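Local coordinates for UPF0434 family protein (Haloferax volcanii, PDB 6F5Z), which probably activates partner methyltransferases as a small Trm112-type subunit, here bound to the putative methyltransferase Hvo_0019, at residues E32-G37 and G41-I46; S4-L9 and L18-D23. All blocks are in the same frame, centred on the assembly; numbering follows the deposited sequence.

Interaction 1: residues E32-G37 and G41-I46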
ATOM      1  N   GLU C  32      29.069 -23.223 -13.054  1.00 14.77           N
ATOM      2  CA  GLU C  32      29.691 -22.728 -14.267  1.00 14.03           C
ATOM      3  C   GLU C  32      28.865 -23.196 -15.445  1.00 16.48           C
ATOM      4  O   GLU C  32      28.390 -24.324 -15.431  1.00 15.95           O
ATOM      5  CB  GLU C  32      31.129 -23.250 -14.416  1.00 15.25           C
ATOM      6  CG  GLU C  32      32.055 -22.804 -13.308  1.00 16.44           C
ATOM      7  CD  GLU C  32      32.278 -21.306 -13.159  1.00 20.22           C
ATOM      8  OE1 GLU C  32      32.174 -20.587 -14.187  1.00 18.90           O
ATOM      9  OE2 GLU C  32      32.715 -20.886 -12.059  1.00 19.64           O
ATOM     10  N   GLY C  33      28.714 -22.335 -16.445  1.00 15.90           N
ATOM     11  CA  GLY C  33      27.916 -22.682 -17.600  1.00 15.74           C
ATOM     12  C   GLY C  33      27.524 -21.430 -18.341  1.00 16.78           C
ATOM     13  O   GLY C  33      28.186 -20.397 -18.209  1.00 16.92           O
ATOM     14  N   ARG C  34      26.478 -21.545 -19.140  1.00 15.00           N
ATOM     15  CA  ARG C  34      26.023 -20.386 -19.877  1.00 15.30           C
ATOM     16  C   ARG C  34      24.572 -20.571 -20.271  1.00 15.62           C
ATOM     17  O   ARG C  34      24.082 -21.695 -20.368  1.00 16.15           O
ATOM     18  CB  ARG C  34      26.909 -20.116 -21.111  1.00 19.13           C
ATOM     19  CG  ARG C  34      26.898 -21.253 -22.116  1.00 22.98           C
ATOM     20  CD  ARG C  34      28.182 -21.324 -22.975  1.00 24.64           C
ATOM     21  NE  ARG C  34      29.358 -21.337 -22.111  1.00 24.38           N
ATOM     22  CZ  ARG C  34      29.803 -22.415 -21.456  1.00 26.21           C
ATOM     23  NH1 ARG C  34      29.258 -23.607 -21.674  1.00 21.63           N
ATOM     24  NH2 ARG C  34      30.810 -22.308 -20.606  1.00 27.11           N
ATOM     25  N   LEU C  35      23.901 -19.449 -20.516  1.00 15.08           N
ATOM     26  CA  LEU C  35      22.535 -19.391 -20.988  1.00 15.71           C
ATOM     27  C   LEU C  35      22.618 -18.801 -22.389  1.00 16.21           C
ATOM     28  O   LEU C  35      23.208 -17.732 -22.558  1.00 17.87           O
ATOM     29  CB  LEU C  35      21.716 -18.466 -20.046  1.00 15.84           C
ATOM     30  CG  LEU C  35      21.397 -19.148 -18.722  1.00 17.28           C
ATOM     31  CD1 LEU C  35      21.020 -18.107 -17.632  1.00 18.37           C
ATOM     32  CD2 LEU C  35      20.250 -20.154 -18.874  1.00 16.28           C
ATOM     33  N   ILE C  36      22.118 -19.519 -23.386  1.00 15.76           N
ATOM     34  CA  ILE C  36      22.256 -19.086 -24.773  1.00 16.38           C
ATOM     35  C   ILE C  36      20.925 -18.731 -25.374  1.00 18.02           C
ATOM     36  O   ILE C  36      19.995 -19.524 -25.311  1.00 18.04           O
ATOM     37  CB  ILE C  36      22.964 -20.194 -25.595  1.00 19.89           C
ATOM     38  CG1 ILE C  36      24.333 -20.564 -24.982  1.00 20.43           C
ATOM     39  CG2 ILE C  36      23.132 -19.733 -27.065  1.00 20.54           C
ATOM     40  CD1 ILE C  36      25.010 -21.784 -25.592  1.00 28.72           C
ATOM     41  N   GLY C  37      20.838 -17.523 -25.937  1.00 17.07           N
ATOM     42  CA  GLY C  37      19.619 -17.081 -26.588  1.00 17.43           C
ATOM     43  C   GLY C  37      19.275 -17.972 -27.774  1.00 19.89           C
ATOM     44  O   GLY C  37      20.074 -18.068 -28.706  1.00 20.55           O
ATOM     45  N   GLY C  41      21.179 -15.860 -30.318  1.00 17.82           N
ATOM     46  CA  GLY C  41      22.448 -16.582 -30.219  1.00 17.67           C
ATOM     47  C   GLY C  41      23.379 -15.957 -29.186  1.00 19.09           C
ATOM     48  O   GLY C  41      24.533 -16.380 -29.052  1.00 19.63           O
ATOM     49  N   GLU C  42      22.889 -14.945 -28.421  1.00 16.52           N
ATOM     50  CA  GLU C  42      23.756 -14.290 -27.429  1.00 16.47           C
ATOM     51  C   GLU C  42      24.062 -15.268 -26.272  1.00 18.60           C
ATOM     52  O   GLU C  42      23.227 -16.081 -25.887  1.00 19.77           O
ATOM     53  CB  GLU C  42      23.121 -12.983 -26.907  1.00 18.84           C
ATOM     54  CG  GLU C  42      23.013 -11.904 -27.982  1.00 24.84           C
ATOM     55  CD  GLU C  42      24.280 -11.343 -28.611  1.00 32.65           C
ATOM     56  OE1 GLU C  42      25.388 -11.542 -28.060  1.00 30.83           O
ATOM     57  OE2 GLU C  42      24.146 -10.657 -29.653  1.00 32.70           O
ATOM     58  N   VAL C  43      25.300 -15.223 -25.783  1.00 17.82           N
ATOM     59  CA  VAL C  43      25.783 -16.108 -24.729  1.00 17.84           C
ATOM     60  C   VAL C  43      25.883 -15.306 -23.436  1.00 18.21           C
ATOM     61  O   VAL C  43      26.643 -14.342 -23.383  1.00 19.87           O
ATOM     62  CB  VAL C  43      27.138 -16.763 -25.108  1.00 21.61           C
ATOM     63  CG1 VAL C  43      27.648 -17.654 -23.956  1.00 21.64           C
ATOM     64  CG2 VAL C  43      27.011 -17.578 -26.407  1.00 22.33           C
ATOM     65  N   TYR C  44      25.142 -15.726 -22.407  1.00 16.19           N
ATOM     66  CA  TYR C  44      25.104 -15.083 -21.082  1.00 16.18           C
ATOM     67  C   TYR C  44      25.813 -16.037 -20.126  1.00 16.65           C
ATOM     68  O   TYR C  44      25.278 -17.112 -19.813  1.00 17.98           O
ATOM     69  CB  TYR C  44      23.653 -14.818 -20.685  1.00 16.44           C
ATOM     70  CG  TYR C  44      22.982 -13.904 -21.692  1.00 15.40           C
ATOM     71  CD1 TYR C  44      23.237 -12.533 -21.693  1.00 17.67           C
ATOM     72  CD2 TYR C  44      22.074 -14.400 -22.626  1.00 16.48           C
ATOM     73  CE1 TYR C  44      22.634 -11.686 -22.616  1.00 16.44           C
ATOM     74  CE2 TYR C  44      21.437 -13.552 -23.537  1.00 16.89           C
ATOM     75  CZ  TYR C  44      21.727 -12.193 -23.528  1.00 17.76           C
ATOM     76  OH  TYR C  44      21.145 -11.298 -24.413  1.00 18.65           O
ATOM     77  N   PRO C  45      27.037 -15.705 -19.682  1.00 15.34           N
ATOM     78  CA  PRO C  45      27.783 -16.675 -18.863  1.00 15.29           C
ATOM     79  C   PRO C  45      27.267 -16.792 -17.453  1.00 18.01           C
ATOM     80  O   PRO C  45      26.793 -15.809 -16.891  1.00 16.92           O
ATOM     81  CB  PRO C  45      29.206 -16.121 -18.879  1.00 17.28           C
ATOM     82  CG  PRO C  45      29.003 -14.613 -18.966  1.00 19.55           C
ATOM     83  CD  PRO C  45      27.789 -14.452 -19.883  1.00 15.69           C
ATOM     84  N   ILE C  46      27.428 -17.975 -16.856  1.00 15.23           N
ATOM     85  CA  ILE C  46      27.127 -18.199 -15.436  1.00 13.95           C
ATOM     86  C   ILE C  46      28.491 -18.415 -14.825  1.00 17.33           C
ATOM     87  O   ILE C  46      29.203 -19.352 -15.226  1.00 16.75           O
ATOM     88  CB  ILE C  46      26.247 -19.432 -15.233  1.00 15.56           C
ATOM     89  CG1 ILE C  46      24.894 -19.261 -15.966  1.00 14.81           C
ATOM     90  CG2 ILE C  46      26.075 -19.722 -13.750  1.00 16.54           C
ATOM     91  CD1 ILE C  46      24.022 -20.572 -16.088  1.00 18.04           C
TER
HETATM   92  O   HOH W   1      31.259 -20.250 -16.711  1.00 22.88           O

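Interaction 2: residues S4-L9 and L18-D23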
ATOM      1  N   SER C   4      16.424 -24.912 -10.993  1.00 19.36           N
ATOM      2  CA  SER C   4      14.972 -24.749 -10.790  1.00 20.76           C
ATOM      3  C   SER C   4      14.508 -23.271 -10.801  1.00 26.21           C
ATOM      4  O   SER C   4      13.324 -23.023 -11.026  1.00 30.55           O
ATOM      5  CB  SER C   4      14.515 -25.428  -9.494  1.00 23.76           C
ATOM      6  OG  SER C   4      15.145 -24.788  -8.403  1.00 25.63           O
ATOM      7  N   LEU C   5      15.399 -22.296 -10.526  1.00 21.35           N
ATOM      8  CA  LEU C   5      15.039 -20.870 -10.557  1.00 20.24           C
ATOM      9  C   LEU C   5      15.149 -20.310 -11.964  1.00 22.48           C
ATOM     10  O   LEU C   5      14.641 -19.229 -12.241  1.00 22.17           O
ATOM     11  CB  LEU C   5      15.959 -20.050  -9.630  1.00 20.06           C
ATOM     12  CG  LEU C   5      15.534 -19.898  -8.151  1.00 26.94           C
ATOM     13  CD1 LEU C   5      15.169 -21.223  -7.508  1.00 28.25           C
ATOM     14  CD2 LEU C   5      16.642 -19.261  -7.361  1.00 30.73           C
ATOM     15  N   MET C   6      15.803 -21.040 -12.884  1.00 18.89           N
ATOM     16  CA  MET C   6      16.006 -20.525 -14.241  1.00 16.88           C
ATOM     17  C   MET C   6      14.820 -20.650 -15.153  1.00 20.01           C
ATOM     18  O   MET C   6      14.851 -20.110 -16.255  1.00 20.57           O
ATOM     19  CB  MET C   6      17.213 -21.223 -14.867  1.00 18.54           C
ATOM     20  CG  MET C   6      18.455 -20.998 -14.073  1.00 19.36           C
ATOM     21  SD  MET C   6      19.841 -21.858 -14.861  1.00 20.85           S
ATOM     22  CE  MET C   6      21.115 -21.435 -13.766  1.00 19.50           C
ATOM     23  N   ASP C   7      13.747 -21.319 -14.683  1.00 19.08           N
ATOM     24  CA  ASP C   7      12.555 -21.536 -15.482  1.00 20.92           C
ATOM     25  C   ASP C   7      11.900 -20.245 -15.921  1.00 23.64           C
ATOM     26  O   ASP C   7      11.237 -20.254 -16.966  1.00 25.97           O
ATOM     27  CB  ASP C   7      11.562 -22.470 -14.775  1.00 23.00           C
ATOM     28  CG  ASP C   7      10.951 -21.946 -13.479  1.00 31.02           C
ATOM     29  OD1 ASP C   7      11.561 -21.073 -12.845  1.00 27.65           O
ATOM     30  OD2 ASP C   7       9.842 -22.404 -13.116  1.00 42.91           O
ATOM     31  N   ILE C   8      12.104 -19.138 -15.172  1.00 18.25           N
ATOM     32  CA  ILE C   8      11.470 -17.873 -15.540  1.00 18.08           C
ATOM     33  C   ILE C   8      12.427 -16.887 -16.170  1.00 20.52           C
ATOM     34  O   ILE C   8      12.043 -15.740 -16.414  1.00 19.08           O
ATOM     35  CB  ILE C   8      10.707 -17.245 -14.358  1.00 19.39           C
ATOM     36  CG1 ILE C   8      11.670 -16.841 -13.225  1.00 19.96           C
ATOM     37  CG2 ILE C   8       9.572 -18.180 -13.904  1.00 20.72           C
ATOM     38  CD1 ILE C   8      11.047 -15.874 -12.177  1.00 21.62           C
ATOM     39  N   LEU C   9      13.682 -17.290 -16.404  1.00 17.06           N
ATOM     40  CA  LEU C   9      14.616 -16.393 -17.055  1.00 15.90           C
ATOM     41  C   LEU C   9      14.412 -16.405 -18.562  1.00 17.77           C
ATOM     42  O   LEU C   9      14.003 -17.422 -19.124  1.00 19.50           O
ATOM     43  CB  LEU C   9      16.062 -16.796 -16.745  1.00 16.51           C
ATOM     44  CG  LEU C   9      16.484 -16.735 -15.265  1.00 19.98           C
ATOM     45  CD1 LEU C   9      17.941 -17.195 -15.115  1.00 21.37           C
ATOM     46  CD2 LEU C   9      16.336 -15.298 -14.686  1.00 20.11           C
ATOM     47  N   LEU C  18      16.015 -19.253 -23.293  1.00 17.26           N
ATOM     48  CA  LEU C  18      17.449 -19.495 -23.187  1.00 17.24           C
ATOM     49  C   LEU C  18      17.674 -20.993 -23.085  1.00 18.88           C
ATOM     50  O   LEU C  18      16.915 -21.714 -22.423  1.00 19.72           O
ATOM     51  CB  LEU C  18      18.037 -18.857 -21.907  1.00 16.49           C
ATOM     52  CG  LEU C  18      17.934 -17.335 -21.889  1.00 17.86           C
ATOM     53  CD1 LEU C  18      18.000 -16.823 -20.421  1.00 17.93           C
ATOM     54  CD2 LEU C  18      19.042 -16.665 -22.723  1.00 16.85           C
ATOM     55  N   GLU C  19      18.767 -21.450 -23.666  1.00 16.51           N
ATOM     56  CA  GLU C  19      19.221 -22.828 -23.558  1.00 17.89           C
ATOM     57  C   GLU C  19      20.309 -22.810 -22.481  1.00 18.97           C
ATOM     58  O   GLU C  19      21.228 -22.013 -22.558  1.00 19.00           O
ATOM     59  CB  GLU C  19      19.832 -23.267 -24.915  1.00 20.40           C
ATOM     60  CG  GLU C  19      20.502 -24.633 -24.931  1.00 31.62           C
ATOM     61  CD  GLU C  19      21.573 -24.831 -25.995  1.00 63.25           C
ATOM     62  OE1 GLU C  19      22.503 -25.633 -25.751  1.00 59.33           O
ATOM     63  OE2 GLU C  19      21.493 -24.179 -27.063  1.00 57.15           O
ATOM     64  N   LEU C  20      20.237 -23.742 -21.537  1.00 16.42           N
ATOM     65  CA  LEU C  20      21.261 -23.875 -20.508  1.00 16.60           C
ATOM     66  C   LEU C  20      22.294 -24.915 -20.911  1.00 18.36           C
ATOM     67  O   LEU C  20      21.924 -26.058 -21.260  1.00 19.44           O
ATOM     68  CB  LEU C  20      20.608 -24.284 -19.166  1.00 16.40           C
ATOM     69  CG  LEU C  20      21.553 -24.639 -18.010  1.00 18.30           C
ATOM     70  CD1 LEU C  20      22.355 -23.402 -17.554  1.00 17.69           C
ATOM     71  CD2 LEU C  20      20.799 -25.234 -16.869  1.00 19.83           C
ATOM     72  N   GLU C  21      23.576 -24.541 -20.800  1.00 16.18           N
ATOM     73  CA  GLU C  21      24.723 -25.432 -20.929  1.00 16.22           C
ATOM     74  C   GLU C  21      25.408 -25.428 -19.554  1.00 19.07           C
ATOM     75  O   GLU C  21      25.687 -24.351 -18.993  1.00 18.44           O
ATOM     76  CB  GLU C  21      25.720 -24.960 -21.985  1.00 18.11           C
ATOM     77  CG  GLU C  21      25.188 -25.051 -23.398  1.00 26.20           C
ATOM     78  CD  GLU C  21      26.251 -24.806 -24.456  1.00 34.99           C
ATOM     79  OE1 GLU C  21      27.364 -24.345 -24.102  1.00 27.71           O
ATOM     80  OE2 GLU C  21      25.938 -25.005 -25.652  1.00 35.81           O
ATOM     81  N   VAL C  22      25.690 -26.620 -19.001  1.00 17.33           N
ATOM     82  CA  VAL C  22      26.306 -26.727 -17.679  1.00 17.04           C
ATOM     83  C   VAL C  22      27.726 -27.259 -17.776  1.00 19.52           C
ATOM     84  O   VAL C  22      27.953 -28.313 -18.385  1.00 21.63           O
ATOM     85  CB  VAL C  22      25.433 -27.645 -16.784  1.00 18.37           C
ATOM     86  CG1 VAL C  22      26.046 -27.851 -15.412  1.00 17.82           C
ATOM     87  CG2 VAL C  22      24.018 -27.098 -16.627  1.00 18.23           C
ATOM     88  N   ASP C  23      28.670 -26.558 -17.144  1.00 16.25           N
ATOM     89  CA  ASP C  23      30.031 -27.040 -17.055  1.00 18.34           C
ATOM     90  C   ASP C  23      30.360 -27.533 -15.677  1.00 22.38           C
ATOM     91  O   ASP C  23      31.198 -28.409 -15.550  1.00 23.51           O
ATOM     92  CB  ASP C  23      31.040 -25.989 -17.493  1.00 20.67           C
ATOM     93  CG  ASP C  23      30.966 -25.798 -18.971  1.00 33.42           C
ATOM     94  OD1 ASP C  23      31.297 -26.764 -19.713  1.00 35.00           O
ATOM     95  OD2 ASP C  23      30.489 -24.755 -19.390  1.00 36.91           O
TER
HETATM   96  O   HOH W   2      14.540 -19.486 -20.856  1.00 22.17           O

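Interaction 1: residues E32-G37 and G41-I46
L35 and Y44 face each other as a hydrogen-bonded antiparallel pair at the middle of the hairpin formed by strands 33-37 and 43-47. Both of their backbone bonds are short: L35 N reaches Y44 O at 2.8 Å, and the return bond from Y44 N to L35 O is nearly straight (164°). Toward the turn, G37 N donates to E42 O, and G41 N donates to G37 O at 2.9 Å. The tight side of the ladder carries L35, Y44 and I46. G33 has no side chain on this face, and I46 lies over its backbone, with I46 CB 3.7 Å from G33 O. CG1 of I46 stands anti to the carbonyl carbon (chi1 -61°); with chi2 extended, this brings CD1 diagonally across to L35 CG on the neighbouring strand, 4.0 Å away, and the two side chains cross at a slant. With an alanine in place of I46, L35 and L20 of strand 18-22 would probably lose the methyl that both pack against, and a gap would open over G33. The reverse face is looser and lies nearer solvent. Here R34 and V43 run side by side in the same direction, R34 CB 3.8 Å from V43 CG1, and that methyl also sits at the edge of the guanidinium, whose nitrogens form salt bridges to E21 and D23. At the open end, a water bridges E32 OE1 and I46 O, 2.7 Å from each, while E32 OE2 takes the backbone N-H of D48. The hairpin is thus two-sided: an apolar face that can pack into the protein interior, and a face bordered by charge and water that can remain solvated.

Interaction 2: residues S4-L9 and L18-D23
The short N-terminal segment of this Trm112-like domain packs over strand 18-22, the edge strand of the antiparallel sheet within this chain, through two pairs of apolar side chains, M6 with L20 and L9 with L18. The M6 chain is fully extended beyond CG (chi2 and chi3 both 180°), and the thioether sulfur arrives at the end of L20, where M6 SD lies 4.0 Å from L20 CD1 and equally far from CD2. It therefore rests against both methyls at once, the two side chains crossing at about a right angle. At the start of the strand, L18 pushes a single methyl toward the L9 backbone, its CD1 standing 4.1 Å from L9 C and almost as close to L9 CB. A water links the main chains beside this pair: it donates to L9 O at 2.7 Å and accepts from L18 N at 2.9 Å, giving the first N-H of the strand a partner. M6 and L9 are the first and last residues of a type I beta turn, closed by the bond from L9 N to M6 O (3.1 Å), and both point toward the strand. D7 and I8, at the corners of the turn, belong to another surface: D7 forms a salt bridge with R64 of the methyltransferase chain, and I8 packs on the same arginine. Only 142 Å² is buried between the two segments, and L35 of the adjacent strand 33-37 and I46 of strand 43-47 beyond it extend the apolar layer. The result is a turn laid over one face of a small antiparallel sheet, within a family of the zinc beta-ribbon clan, with its outer corner given to the partner enzyme.

How the interactions relate
From the N terminus, the chain first passes through the turn of segment 4-9 and then, after a loop of eight residues, returns beneath it as strand 18-22, where interaction 2 closes that loop. A small two-stranded hairpin, 24-26 with 29-31, follows before interaction 1 closes the tighter loop between strands 33-37 and 43-47. The two contacts are in series, neither nested nor crossed. They meet because strand 18-22 lies next to strand 33-37: E19 O probably accepts a hydrogen bond from I36 N, and I46 CD1 packs on L20 CD1. Together they join the N-terminal segment, the edge strand and the central hairpin into one layered unit.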